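PDB 3UKN: novel protein similar to vertebrate potassium voltage-gated channel, subfamily H (Eag-related) family from Danio rerio, which probably forms the pore of a voltage-gated, delayed-rectifier potassium channel, of which this chain is the cytoplasmic C-linker and cyclic nucleotide-binding homology domain. Local coordinates for residues 56-61 / 67-72; 80-85 / 142-147; 108-113 / 118-123; 126-129 / 134-137; 148-153 / 190-195. One frame throughout, in Å; residues are numbered along the deposited sequence.

Contact 1 (56-61 / 67-72); sequences ELLKDF and ADIAMH
I69 meets F61 and L58 through one atom, its CD1 methyl, and the meeting is purely apolar. The closer approach is CD1 of I69 to CD2 of F61, at 4.1 Å; the methyl lies at the ring's edge, near its plane, and the two side chains run at about a right angle. CD2 of L58 touches the same methyl more loosely, 4.4 Å from CD1 of I69. With CG1 of I69 beside the backbone N (chi1 -65°), the branch that ends in CD1 reaches out from the helix.

The receiving wall is a turn. A type I turn runs from L58 to F61, closed by F61 N to L58 O at 3.1 Å, and it folds CA of L58 over one face of the F61 ring. These are C-linker elements, the loop after helix 32-45 facing helix 63-71. Helix 32-45 of the second subunit packs on them, with its C41 on F61 and its M38 on I69, consistent with the elbow-on-shoulder packing known for C-linkers.

Among polar groups, H72 ND1 donates to D68 O at 3.1 Å (N-H...O 154°), nearly in the imidazole plane, while the D68 carboxylate forms a salt bridge with R37 of the second subunit.

Contact 2 (80-85 / 142-147); sequences LPLFES and GDLIGS
The carbonyl O of L80, which with L144 carries the contact, accepts the amide of F83, with F83 N to L80 O at 3.0 Å. E84 N to P81 O repeats the three-residue spacing at 3.1 Å, and the pair marks a short 3-10 turn over 81-83. This turn leads into helix 88-96 and lies against strand 144-146 of the beta roll that builds the cyclic nucleotide-binding homology domain.

Between the segments the contact is methyl packing. CD1 of L80 is 4.0 Å from CD1 of L144 and 4.2 Å from its CD2, so a single methyl addresses both ends of the L144 fork. That fork is delivered by a first torsion of -174°, which sets CG of L144 opposite its backbone N. L82 adds a looser touch, its CD2 lying 4.5 Å from CD2 of L144. At the start of the other segment, CD2 of L80 comes within 4.2 Å of the G142 carbonyl O.

The strand has its own bonds, L144 N to T201 OG1 and a backbone hydrogen bond between I145 and Y120; in the turn leading in, the D143 side chain is hydrogen-bonded through OD2 to G140 N. Within the 3-10 turn, CG of L82 stands 4.0 Å above the plane of the F83 ring, over its centre.

Contact 3 (108-113 / 118-123); sequences FLIRQG and AIYFVC
L109 lays its CD1 methyl over one face of the Y120 ring, 4.0 Å from the ring centroid and only 21° off the ring normal, which is the geometry of a CH-pi contact. It marks the inside of the beta roll: strand 108-110 belongs to the four-stranded sheet and strand 118-122 to the five-stranded one, so the touch bridges the two layers.

The methyl is displaced toward one side of the ring, with CD1 of L109 at 3.8 Å from both CD1 and CE1 of Y120. The other branch, CD2 of L109, reaches the ring root at 4.1 Å from CG of Y120. CG of L109 stands across from the backbone N (chi1 174°), which carries both branches inward to the aromatic surface. I110 approaches the other flank of the ring, the CD2-CE2 side, its CD1 being 3.8 Å from CE2 and 4.1 Å from CD2 of Y120. It stands on the same side of the ring plane as the leucine methyl, but obliquely, beyond the rim.

That two consecutive residues both turn toward Y120 follows from a classic beta bulge, in which L109 and I110 together face V162. The phenol end of Y120 is hydrogen-bonded to N49 OD1, so the ring is fixed at its tip as well as packed on its face. Next to the bulge, R111 folds back over F108, its NH1 lying 3.3 Å above the plane of the F108 ring, over its centre.

Contact 4 (126-129 / 134-137); sequences SMEV and TVLA
The flat groups here are the E128 carboxylate and the peptide carbonyls of V129 and A137. The carboxylate has OE1 3.8 Å from CG2 of V135, a van der Waals touch between side chains that run at about a right angle. Above the plane of the V129 carbonyl, 37° out of it, stands L136 N. V129 N is tilted 31° from the plane of the A137 carbonyl.

Those two amides make the rungs of a beta hairpin, strands 127-131 and 134-139, at the edge of the four-stranded sheet of the beta roll. V129 N to A137 O measures 2.9 Å and is nearly straight (165°). V129 and A137 form an antiparallel hydrogen-bonded pair, but the return bond comes one residue early, from L136 N to V129 O at 2.7 Å, so the pairing is irregular here. CA of E128 is 3.4 Å from A137 O and CA of V135 is 3.3 Å from V129 O, both CA-H...O contacts.

V129 and L136 also pack on Y202 of strand 200-203. CG1 of V129, anti to the backbone N, lies 4.1 Å from CB of L136; CG2 of V129, anti to the carbonyl carbon, lies 4.0 Å from CB of A137.

Contact 5 (148-153 / 190-195); sequences DSLTKE and QKFVSE
F192, T151 and V193 bury the most surface here, 46, 42 and 38 Å² respectively. They join helix 186-199 to the loop after strand 144-146, the part of the cyclic nucleotide-binding fold that corresponds to the phosphate-binding cassette of related domains.

F192 points its ring at the loop, CG opposite the backbone N (chi1 173°), and meets L150 at the edge. CD1 of L150 lies near the ring plane, 3.8 Å from CZ and 4.0 Å from CE2 of F192, with the two side chains about perpendicular. T151 sits farther back along the same ring, its CG2 4.4 Å from CD2 of F192. Its hydroxyl turns to the neighbouring helix residue, OG1 of T151 being 3.9 Å from CG2 of V193, a packing distance. L182 of helix 175-184 backs both T151 and F192.

Two polar groups of the loop have partners outside the contact: L150 O accepts a hydrogen bond from R179 NE, and D148 OD1 makes a salt bridge with R205. Between the segments themselves a water does the polar work, donating to two main-chain carbonyls at once, 2.7 Å from D148 O and 2.6 Å from V193 O.

How the contacts relate
Contact 1 stands apart: it lies in the C-linker, is buried with help from the second subunit, and touches none of the others. Contacts 2 to 5 belong to the beta-roll domain and its surroundings. Contact 3 is its apolar interior, its centre about 6 Å from the centre of the chain, and contact 2 adjoins it through hydrogen-bonded neighbouring strands, I145 N to Y120 O being 2.8 Å. M127 of contact 4 also reaches L109 and V122 of contact 3. Contact 4 has the most exposed touching residues, three of seven, and alone has direct hydrogen bonds between its segments. The 80-85 turn of contact 2 packs on helix 186-199 of contact 5, L82 on F192; contact 5 is water-bridged.

Contact 1 (56-61 / 67-72)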
# COMPACT_ATOMS: atom_id res chain seq x y z
N GLU B 56 2.98 2.14 -6.13
CA GLU B 56 3.08 2.27 -7.58
C GLU B 56 4.13 3.34 -7.85
O GLU B 56 3.82 4.55 -7.85
CB GLU B 56 1.72 2.67 -8.17
CG GLU B 56 1.50 2.38 -9.66
CD GLU B 56 0.12 2.84 -10.18
OE1 GLU B 56 -0.90 2.52 -9.52
OE2 GLU B 56 0.06 3.52 -11.25
N LEU B 57 5.37 2.91 -8.09
CA LEU B 57 6.51 3.83 -8.18
C LEU B 57 6.48 4.68 -9.43
O LEU B 57 7.12 5.73 -9.47
CB LEU B 57 7.84 3.06 -8.17
CG LEU B 57 8.48 2.63 -6.85
CD1 LEU B 57 9.47 1.50 -7.12
CD2 LEU B 57 9.17 3.81 -6.12
N LEU B 58 5.74 4.24 -10.44
CA LEU B 58 5.86 4.83 -11.77
C LEU B 58 4.66 5.67 -12.13
O LEU B 58 4.62 6.28 -13.21
CB LEU B 58 6.06 3.73 -12.82
CG LEU B 58 7.12 2.69 -12.47
CD1 LEU B 58 7.17 1.63 -13.54
CD2 LEU B 58 8.51 3.32 -12.26
N LYS B 59 3.68 5.70 -11.23
CA LYS B 59 2.42 6.41 -11.45
C LYS B 59 2.57 7.88 -11.86
O LYS B 59 1.80 8.36 -12.70
CB LYS B 59 1.54 6.32 -10.21
CG LYS B 59 0.25 7.12 -10.35
CD LYS B 59 -0.79 6.70 -9.32
CE LYS B 59 -2.21 6.99 -9.80
NZ LYS B 59 -3.20 6.15 -9.07
N ASP B 60 3.53 8.58 -11.27
CA ASP B 60 3.70 10.01 -11.51
C ASP B 60 4.66 10.33 -12.65
O ASP B 60 4.86 11.49 -13.00
CB ASP B 60 4.13 10.71 -10.23
CG ASP B 60 3.05 10.70 -9.17
OD1 ASP B 60 3.38 10.45 -7.99
OD2 ASP B 60 1.87 10.92 -9.53
N PHE B 61 5.26 9.30 -13.21
CA PHE B 61 6.18 9.47 -14.32
C PHE B 61 5.40 9.87 -15.58
O PHE B 61 4.24 9.48 -15.75
CB PHE B 61 6.95 8.17 -14.58
CG PHE B 61 8.06 7.91 -13.60
CD1 PHE B 61 8.08 8.54 -12.37
CD2 PHE B 61 9.09 7.06 -13.93
CE1 PHE B 61 9.11 8.31 -11.46
CE2 PHE B 61 10.13 6.82 -13.04
CZ PHE B 61 10.15 7.45 -11.81
N ALA B 67 6.24 4.68 -21.30
CA ALA B 67 6.31 3.85 -22.50
C ALA B 67 7.72 3.27 -22.60
O ALA B 67 7.91 2.06 -22.70
CB ALA B 67 5.96 4.65 -23.75
N ASP B 68 8.73 4.14 -22.55
CA ASP B 68 10.09 3.65 -22.66
C ASP B 68 10.43 2.52 -21.67
O ASP B 68 11.10 1.55 -22.04
CB ASP B 68 11.10 4.81 -22.60
CG ASP B 68 11.19 5.56 -23.93
OD1 ASP B 68 10.58 5.10 -24.92
OD2 ASP B 68 11.89 6.60 -23.98
N ILE B 69 9.98 2.63 -20.43
CA ILE B 69 10.14 1.52 -19.49
C ILE B 69 9.37 0.27 -19.95
O ILE B 69 9.91 -0.84 -19.96
CB ILE B 69 9.64 1.88 -18.09
CG1 ILE B 69 10.51 2.99 -17.48
CG2 ILE B 69 9.64 0.63 -17.22
CD1 ILE B 69 9.78 3.85 -16.46
N ALA B 70 8.10 0.44 -20.30
CA ALA B 70 7.29 -0.72 -20.68
C ALA B 70 7.95 -1.58 -21.78
O ALA B 70 7.97 -2.81 -21.68
CB ALA B 70 5.87 -0.31 -21.05
N MET B 71 8.53 -0.93 -22.80
CA MET B 71 9.21 -1.64 -23.88
C MET B 71 10.25 -2.67 -23.40
O MET B 71 10.51 -3.66 -24.09
CB MET B 71 9.88 -0.66 -24.85
CG MET B 71 8.97 -0.04 -25.92
SD MET B 71 9.80 1.36 -26.71
CE MET B 71 8.42 2.43 -27.13
N HIS B 72 10.85 -2.44 -22.24
CA HIS B 72 11.86 -3.36 -21.72
C HIS B 72 11.28 -4.49 -20.87
O HIS B 72 12.02 -5.33 -20.34
CB HIS B 72 12.92 -2.61 -20.91
CG HIS B 72 13.82 -1.76 -21.74
ND1 HIS B 72 13.53 -0.45 -22.06
CD2 HIS B 72 15.02 -2.02 -22.33
CE1 HIS B 72 14.49 0.05 -22.81
NE2 HIS B 72 15.42 -0.89 -22.98

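Contact 2 (80-85 / 142-147)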
# COMPACT_ATOMS: atom_id res chain seq x y z
N LEU B 80 -0.41 -14.57 -21.49
CA LEU B 80 -1.57 -15.45 -21.62
C LEU B 80 -2.54 -15.06 -22.77
O LEU B 80 -2.63 -13.89 -23.14
CB LEU B 80 -2.34 -15.48 -20.29
CG LEU B 80 -1.59 -16.05 -19.09
CD1 LEU B 80 -2.26 -15.63 -17.77
CD2 LEU B 80 -1.42 -17.59 -19.22
N PRO B 81 -3.24 -16.06 -23.34
CA PRO B 81 -4.28 -15.82 -24.35
C PRO B 81 -5.27 -14.75 -23.94
O PRO B 81 -5.84 -14.06 -24.79
CB PRO B 81 -4.98 -17.18 -24.44
CG PRO B 81 -3.90 -18.17 -24.18
CD PRO B 81 -2.93 -17.49 -23.20
N LEU B 82 -5.49 -14.62 -22.64
CA LEU B 82 -6.42 -13.64 -22.07
C LEU B 82 -6.16 -12.21 -22.58
O LEU B 82 -7.08 -11.38 -22.69
CB LEU B 82 -6.28 -13.69 -20.55
CG LEU B 82 -6.89 -12.56 -19.75
CD1 LEU B 82 -8.37 -12.46 -20.11
CD2 LEU B 82 -6.70 -12.83 -18.28
N PHE B 83 -4.90 -11.91 -22.90
CA PHE B 83 -4.46 -10.54 -23.24
C PHE B 83 -4.29 -10.32 -24.75
O PHE B 83 -3.97 -9.21 -25.19
CB PHE B 83 -3.18 -10.16 -22.46
CG PHE B 83 -3.39 -10.15 -20.96
CD1 PHE B 83 -4.09 -9.13 -20.36
CD2 PHE B 83 -2.95 -11.20 -20.18
CE1 PHE B 83 -4.34 -9.14 -19.02
CE2 PHE B 83 -3.18 -11.22 -18.83
CZ PHE B 83 -3.89 -10.18 -18.24
N GLU B 84 -4.54 -11.36 -25.53
CA GLU B 84 -4.36 -11.30 -26.98
C GLU B 84 -5.04 -10.07 -27.60
O GLU B 84 -4.47 -9.43 -28.49
CB GLU B 84 -4.89 -12.57 -27.65
CG GLU B 84 -4.76 -12.61 -29.16
CD GLU B 84 -3.34 -12.84 -29.64
OE1 GLU B 84 -2.41 -12.74 -28.80
OE2 GLU B 84 -3.15 -13.12 -30.85
N SER B 85 -6.24 -9.74 -27.13
CA SER B 85 -7.03 -8.68 -27.75
C SER B 85 -6.87 -7.30 -27.08
O SER B 85 -7.56 -6.34 -27.43
CB SER B 85 -8.51 -9.08 -27.82
OG SER B 85 -9.16 -8.80 -26.59
N GLY B 142 2.92 -21.40 -15.02
CA GLY B 142 1.97 -21.01 -16.04
C GLY B 142 0.54 -20.93 -15.54
O GLY B 142 -0.33 -20.42 -16.26
N ASP B 143 0.27 -21.41 -14.33
CA ASP B 143 -1.09 -21.37 -13.82
C ASP B 143 -1.50 -19.98 -13.31
O ASP B 143 -0.72 -19.26 -12.68
CB ASP B 143 -1.29 -22.44 -12.73
CG ASP B 143 -1.27 -23.87 -13.28
OD1 ASP B 143 -1.53 -24.06 -14.48
OD2 ASP B 143 -1.00 -24.82 -12.51
N LEU B 144 -2.74 -19.61 -13.61
CA LEU B 144 -3.30 -18.35 -13.17
C LEU B 144 -4.29 -18.60 -12.03
O LEU B 144 -5.17 -19.46 -12.15
CB LEU B 144 -4.02 -17.68 -14.33
CG LEU B 144 -4.57 -16.26 -14.09
CD1 LEU B 144 -3.44 -15.23 -14.01
CD2 LEU B 144 -5.55 -15.87 -15.19
N ILE B 145 -4.13 -17.87 -10.94
CA ILE B 145 -4.99 -18.02 -9.77
C ILE B 145 -5.80 -16.75 -9.51
O ILE B 145 -5.23 -15.65 -9.44
CB ILE B 145 -4.17 -18.32 -8.52
CG1 ILE B 145 -3.25 -19.53 -8.76
CG2 ILE B 145 -5.08 -18.58 -7.31
CD1 ILE B 145 -2.12 -19.63 -7.75
N GLY B 146 -7.11 -16.89 -9.36
CA GLY B 146 -7.96 -15.73 -9.15
C GLY B 146 -9.44 -16.03 -9.04
O GLY B 146 -9.86 -17.00 -8.41
N SER B 147 -10.22 -15.17 -9.66
CA SER B 147 -11.67 -15.28 -9.63
C SER B 147 -12.23 -14.79 -10.96
O SER B 147 -11.55 -14.09 -11.71
CB SER B 147 -12.22 -14.45 -8.47
OG SER B 147 -13.62 -14.30 -8.58

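Contact 3 (108-113 / 118-123)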
# COMPACT_ATOMS: atom_id res chain seq x y z
N PHE B 108 1.30 -19.54 3.15
CA PHE B 108 -0.03 -19.32 2.56
C PHE B 108 -0.03 -18.18 1.55
O PHE B 108 0.31 -17.04 1.89
CB PHE B 108 -1.08 -19.01 3.65
CG PHE B 108 -1.54 -20.22 4.41
CD1 PHE B 108 -2.74 -20.86 4.08
CD2 PHE B 108 -0.79 -20.71 5.47
CE1 PHE B 108 -3.16 -21.97 4.78
CE2 PHE B 108 -1.21 -21.84 6.18
CZ PHE B 108 -2.40 -22.46 5.84
N LEU B 109 -0.40 -18.47 0.30
CA LEU B 109 -0.60 -17.41 -0.68
C LEU B 109 -1.93 -16.74 -0.37
O LEU B 109 -2.03 -15.52 -0.37
CB LEU B 109 -0.61 -17.99 -2.09
CG LEU B 109 -0.96 -17.00 -3.20
CD1 LEU B 109 0.03 -15.87 -3.15
CD2 LEU B 109 -0.93 -17.69 -4.55
N ILE B 110 -2.92 -17.58 -0.07
CA ILE B 110 -4.29 -17.15 0.21
C ILE B 110 -4.89 -18.00 1.33
O ILE B 110 -4.71 -19.21 1.35
CB ILE B 110 -5.15 -17.32 -1.05
CG1 ILE B 110 -4.95 -16.11 -1.97
CG2 ILE B 110 -6.62 -17.50 -0.70
CD1 ILE B 110 -5.01 -16.44 -3.43
N ARG B 111 -5.60 -17.36 2.26
CA ARG B 111 -6.28 -18.11 3.32
C ARG B 111 -7.77 -18.11 3.04
O ARG B 111 -8.36 -17.07 2.72
CB ARG B 111 -6.02 -17.49 4.69
CG ARG B 111 -4.64 -17.76 5.26
CD ARG B 111 -4.52 -17.25 6.71
NE ARG B 111 -3.13 -17.30 7.18
CZ ARG B 111 -2.53 -18.40 7.64
NH1 ARG B 111 -3.18 -19.55 7.71
NH2 ARG B 111 -1.26 -18.34 8.02
N GLN B 112 -8.37 -19.29 3.14
CA GLN B 112 -9.79 -19.45 2.85
C GLN B 112 -10.61 -18.43 3.64
O GLN B 112 -10.37 -18.21 4.84
CB GLN B 112 -10.24 -20.87 3.17
CG GLN B 112 -11.73 -21.08 2.98
CD GLN B 112 -12.13 -22.52 3.16
OE1 GLN B 112 -11.29 -23.41 3.17
NE2 GLN B 112 -13.43 -22.75 3.30
N GLY B 113 -11.56 -17.78 2.97
CA GLY B 113 -12.41 -16.79 3.61
C GLY B 113 -11.87 -15.37 3.54
O GLY B 113 -12.62 -14.42 3.77
N ALA B 118 -5.79 -9.81 -5.25
CA ALA B 118 -5.05 -9.83 -6.50
C ALA B 118 -5.34 -11.10 -7.28
O ALA B 118 -5.87 -12.07 -6.73
CB ALA B 118 -3.54 -9.74 -6.21
N ILE B 119 -4.95 -11.11 -8.55
CA ILE B 119 -4.80 -12.37 -9.28
C ILE B 119 -3.31 -12.66 -9.34
O ILE B 119 -2.50 -11.74 -9.43
CB ILE B 119 -5.40 -12.32 -10.70
CG1 ILE B 119 -4.68 -11.30 -11.56
CG2 ILE B 119 -6.86 -11.95 -10.65
CD1 ILE B 119 -5.33 -11.13 -12.93
N TYR B 120 -2.97 -13.94 -9.26
CA TYR B 120 -1.57 -14.37 -9.17
C TYR B 120 -1.21 -15.32 -10.31
O TYR B 120 -2.04 -16.08 -10.80
CB TYR B 120 -1.32 -15.07 -7.82
CG TYR B 120 -1.72 -14.24 -6.65
CD1 TYR B 120 -0.80 -13.44 -5.99
CD2 TYR B 120 -3.04 -14.23 -6.20
CE1 TYR B 120 -1.16 -12.66 -4.90
CE2 TYR B 120 -3.42 -13.45 -5.13
CZ TYR B 120 -2.48 -12.67 -4.48
OH TYR B 120 -2.85 -11.88 -3.40
N PHE B 121 0.05 -15.26 -10.72
CA PHE B 121 0.53 -16.11 -11.80
C PHE B 121 1.76 -16.83 -11.27
O PHE B 121 2.66 -16.18 -10.75
CB PHE B 121 0.87 -15.23 -13.02
CG PHE B 121 1.51 -15.99 -14.18
CD1 PHE B 121 0.72 -16.53 -15.20
CD2 PHE B 121 2.88 -16.13 -14.27
CE1 PHE B 121 1.30 -17.23 -16.27
CE2 PHE B 121 3.46 -16.82 -15.34
CZ PHE B 121 2.67 -17.37 -16.34
N VAL B 122 1.78 -18.16 -11.38
CA VAL B 122 2.96 -18.94 -10.99
C VAL B 122 4.04 -18.98 -12.09
O VAL B 122 3.83 -19.61 -13.12
CB VAL B 122 2.57 -20.39 -10.64
CG1 VAL B 122 3.71 -21.11 -9.91
CG2 VAL B 122 1.32 -20.41 -9.79
N CYS B 123 5.18 -18.32 -11.87
CA CYS B 123 6.32 -18.42 -12.81
C CYS B 123 7.18 -19.65 -12.56
O CYS B 123 7.78 -20.19 -13.48
CB CYS B 123 7.25 -17.19 -12.76
SG CYS B 123 6.47 -15.60 -12.95

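Contact 4 (126-129 / 134-137)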
# COMPACT_ATOMS: atom_id res chain seq x y z
N SER B 126 5.62 -25.06 -7.11
CA SER B 126 4.35 -25.75 -7.05
C SER B 126 3.57 -25.31 -5.83
O SER B 126 4.15 -24.86 -4.84
CB SER B 126 4.57 -27.25 -7.04
OG SER B 126 5.37 -27.63 -8.14
N MET B 127 2.25 -25.43 -5.90
CA MET B 127 1.38 -25.03 -4.81
C MET B 127 0.19 -25.94 -4.78
O MET B 127 -0.19 -26.52 -5.80
CB MET B 127 0.88 -23.61 -5.02
CG MET B 127 1.85 -22.71 -5.74
SD MET B 127 1.29 -21.02 -5.65
CE MET B 127 1.86 -20.59 -4.01
N GLU B 128 -0.42 -26.06 -3.61
CA GLU B 128 -1.63 -26.86 -3.47
C GLU B 128 -2.82 -25.96 -3.19
O GLU B 128 -2.69 -24.95 -2.50
CB GLU B 128 -1.45 -27.88 -2.34
CG GLU B 128 -1.06 -27.25 -1.01
CD GLU B 128 -0.80 -28.27 0.09
OE1 GLU B 128 -1.09 -29.47 -0.11
OE2 GLU B 128 -0.30 -27.87 1.17
N VAL B 129 -3.98 -26.30 -3.76
CA VAL B 129 -5.25 -25.71 -3.29
C VAL B 129 -5.82 -26.65 -2.22
O VAL B 129 -5.90 -27.85 -2.42
CB VAL B 129 -6.27 -25.53 -4.42
CG1 VAL B 129 -7.53 -24.83 -3.91
CG2 VAL B 129 -5.67 -24.73 -5.58
N THR B 134 -8.78 -30.91 2.70
CA THR B 134 -8.79 -31.68 1.47
C THR B 134 -8.12 -30.91 0.33
O THR B 134 -8.45 -29.75 0.08
CB THR B 134 -10.24 -32.04 1.05
OG1 THR B 134 -10.86 -32.81 2.10
CG2 THR B 134 -10.25 -32.84 -0.25
N VAL B 135 -7.17 -31.55 -0.34
CA VAL B 135 -6.46 -30.95 -1.47
C VAL B 135 -7.34 -30.95 -2.72
O VAL B 135 -7.75 -32.02 -3.20
CB VAL B 135 -5.14 -31.69 -1.76
CG1 VAL B 135 -4.45 -31.10 -2.98
CG2 VAL B 135 -4.20 -31.66 -0.54
N LEU B 136 -7.61 -29.78 -3.28
CA LEU B 136 -8.45 -29.69 -4.48
C LEU B 136 -7.68 -29.70 -5.80
O LEU B 136 -8.22 -30.10 -6.84
CB LEU B 136 -9.35 -28.45 -4.42
CG LEU B 136 -10.34 -28.31 -3.27
CD1 LEU B 136 -11.11 -26.98 -3.36
CD2 LEU B 136 -11.30 -29.50 -3.21
N ALA B 137 -6.43 -29.24 -5.77
CA ALA B 137 -5.63 -29.11 -6.99
C ALA B 137 -4.14 -28.87 -6.72
O ALA B 137 -3.75 -28.46 -5.62
CB ALA B 137 -6.19 -28.02 -7.87

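Contact 5 (148-153 / 190-195)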
# COMPACT_ATOMS: atom_id res chain seq x y z
N ASP B 148 -13.47 -15.17 -11.24
CA ASP B 148 -14.13 -14.88 -12.50
C ASP B 148 -14.90 -13.56 -12.50
O ASP B 148 -15.31 -13.10 -13.56
CB ASP B 148 -15.08 -16.03 -12.86
CG ASP B 148 -16.21 -16.18 -11.86
OD1 ASP B 148 -15.95 -16.66 -10.75
OD2 ASP B 148 -17.35 -15.81 -12.19
N SER B 149 -15.12 -12.94 -11.35
CA SER B 149 -15.90 -11.69 -11.35
C SER B 149 -15.11 -10.48 -10.88
O SER B 149 -15.44 -9.86 -9.87
CB SER B 149 -17.19 -11.84 -10.54
OG SER B 149 -18.23 -12.35 -11.35
N LEU B 150 -14.08 -10.13 -11.64
CA LEU B 150 -13.08 -9.19 -11.18
C LEU B 150 -13.44 -7.72 -11.36
O LEU B 150 -12.78 -6.85 -10.79
CB LEU B 150 -11.75 -9.48 -11.87
CG LEU B 150 -11.19 -10.89 -11.61
CD1 LEU B 150 -9.87 -11.09 -12.34
CD2 LEU B 150 -11.00 -11.13 -10.13
N THR B 151 -14.48 -7.43 -12.15
CA THR B 151 -14.71 -6.04 -12.54
C THR B 151 -15.97 -5.40 -11.98
O THR B 151 -16.37 -4.34 -12.45
CB THR B 151 -14.71 -5.86 -14.08
OG1 THR B 151 -15.93 -6.36 -14.64
CG2 THR B 151 -13.52 -6.56 -14.73
N LYS B 152 -16.60 -6.02 -10.99
CA LYS B 152 -17.82 -5.44 -10.44
C LYS B 152 -17.57 -4.00 -9.94
O LYS B 152 -17.85 -3.05 -10.67
CB LYS B 152 -18.48 -6.35 -9.39
CG LYS B 152 -18.40 -7.83 -9.74
CD LYS B 152 -19.60 -8.33 -10.53
CE LYS B 152 -19.68 -7.73 -11.92
NZ LYS B 152 -20.64 -8.46 -12.78
N GLU B 153 -17.04 -3.82 -8.74
CA GLU B 153 -16.63 -4.90 -7.86
C GLU B 153 -16.46 -4.37 -6.45
O GLU B 153 -16.37 -3.16 -6.23
CB GLU B 153 -15.32 -5.53 -8.35
N GLN B 190 -14.66 -5.73 -21.49
CA GLN B 190 -15.71 -6.64 -21.92
C GLN B 190 -15.12 -7.97 -22.43
O GLN B 190 -15.63 -9.06 -22.11
CB GLN B 190 -16.56 -5.97 -23.01
CG GLN B 190 -17.93 -6.58 -23.22
CD GLN B 190 -18.93 -6.18 -22.15
OE1 GLN B 190 -18.57 -5.95 -21.00
NE2 GLN B 190 -20.20 -6.07 -22.54
N LYS B 191 -14.05 -7.91 -23.20
CA LYS B 191 -13.43 -9.15 -23.67
C LYS B 191 -12.74 -9.87 -22.52
O LYS B 191 -12.74 -11.10 -22.46
CB LYS B 191 -12.45 -8.89 -24.83
CG LYS B 191 -13.12 -8.09 -25.96
CD LYS B 191 -12.36 -8.12 -27.27
CE LYS B 191 -12.91 -7.02 -28.20
NZ LYS B 191 -12.16 -6.86 -29.50
N PHE B 192 -12.14 -9.11 -21.61
CA PHE B 192 -11.43 -9.67 -20.47
C PHE B 192 -12.38 -10.56 -19.65
O PHE B 192 -12.06 -11.69 -19.30
CB PHE B 192 -10.84 -8.52 -19.62
CG PHE B 192 -10.24 -8.97 -18.33
CD1 PHE B 192 -8.88 -9.20 -18.22
CD2 PHE B 192 -11.04 -9.17 -17.21
CE1 PHE B 192 -8.31 -9.64 -17.02
CE2 PHE B 192 -10.49 -9.59 -16.00
CZ PHE B 192 -9.13 -9.83 -15.89
N VAL B 193 -13.57 -10.05 -19.37
CA VAL B 193 -14.61 -10.80 -18.67
C VAL B 193 -14.94 -12.11 -19.41
O VAL B 193 -15.04 -13.18 -18.81
CB VAL B 193 -15.89 -9.96 -18.54
CG1 VAL B 193 -17.01 -10.79 -17.93
CG2 VAL B 193 -15.64 -8.70 -17.70
N SER B 194 -15.09 -12.01 -20.73
CA SER B 194 -15.38 -13.19 -21.54
C SER B 194 -14.21 -14.13 -21.74
O SER B 194 -14.42 -15.25 -22.20
CB SER B 194 -15.94 -12.78 -22.90
OG SER B 194 -17.21 -12.17 -22.75
N GLU B 195 -12.99 -13.70 -21.41
CA GLU B 195 -11.82 -14.53 -21.73
C GLU B 195 -11.05 -15.08 -20.52
O GLU B 195 -10.37 -16.11 -20.62
CB GLU B 195 -10.85 -13.79 -22.64
CG GLU B 195 -11.48 -13.07 -23.81
CD GLU B 195 -11.52 -13.91 -25.07
OE1 GLU B 195 -10.88 -14.98 -25.08
OE2 GLU B 195 -12.18 -13.50 -26.04
O HOH W 1 -15.21 -13.66 -16.24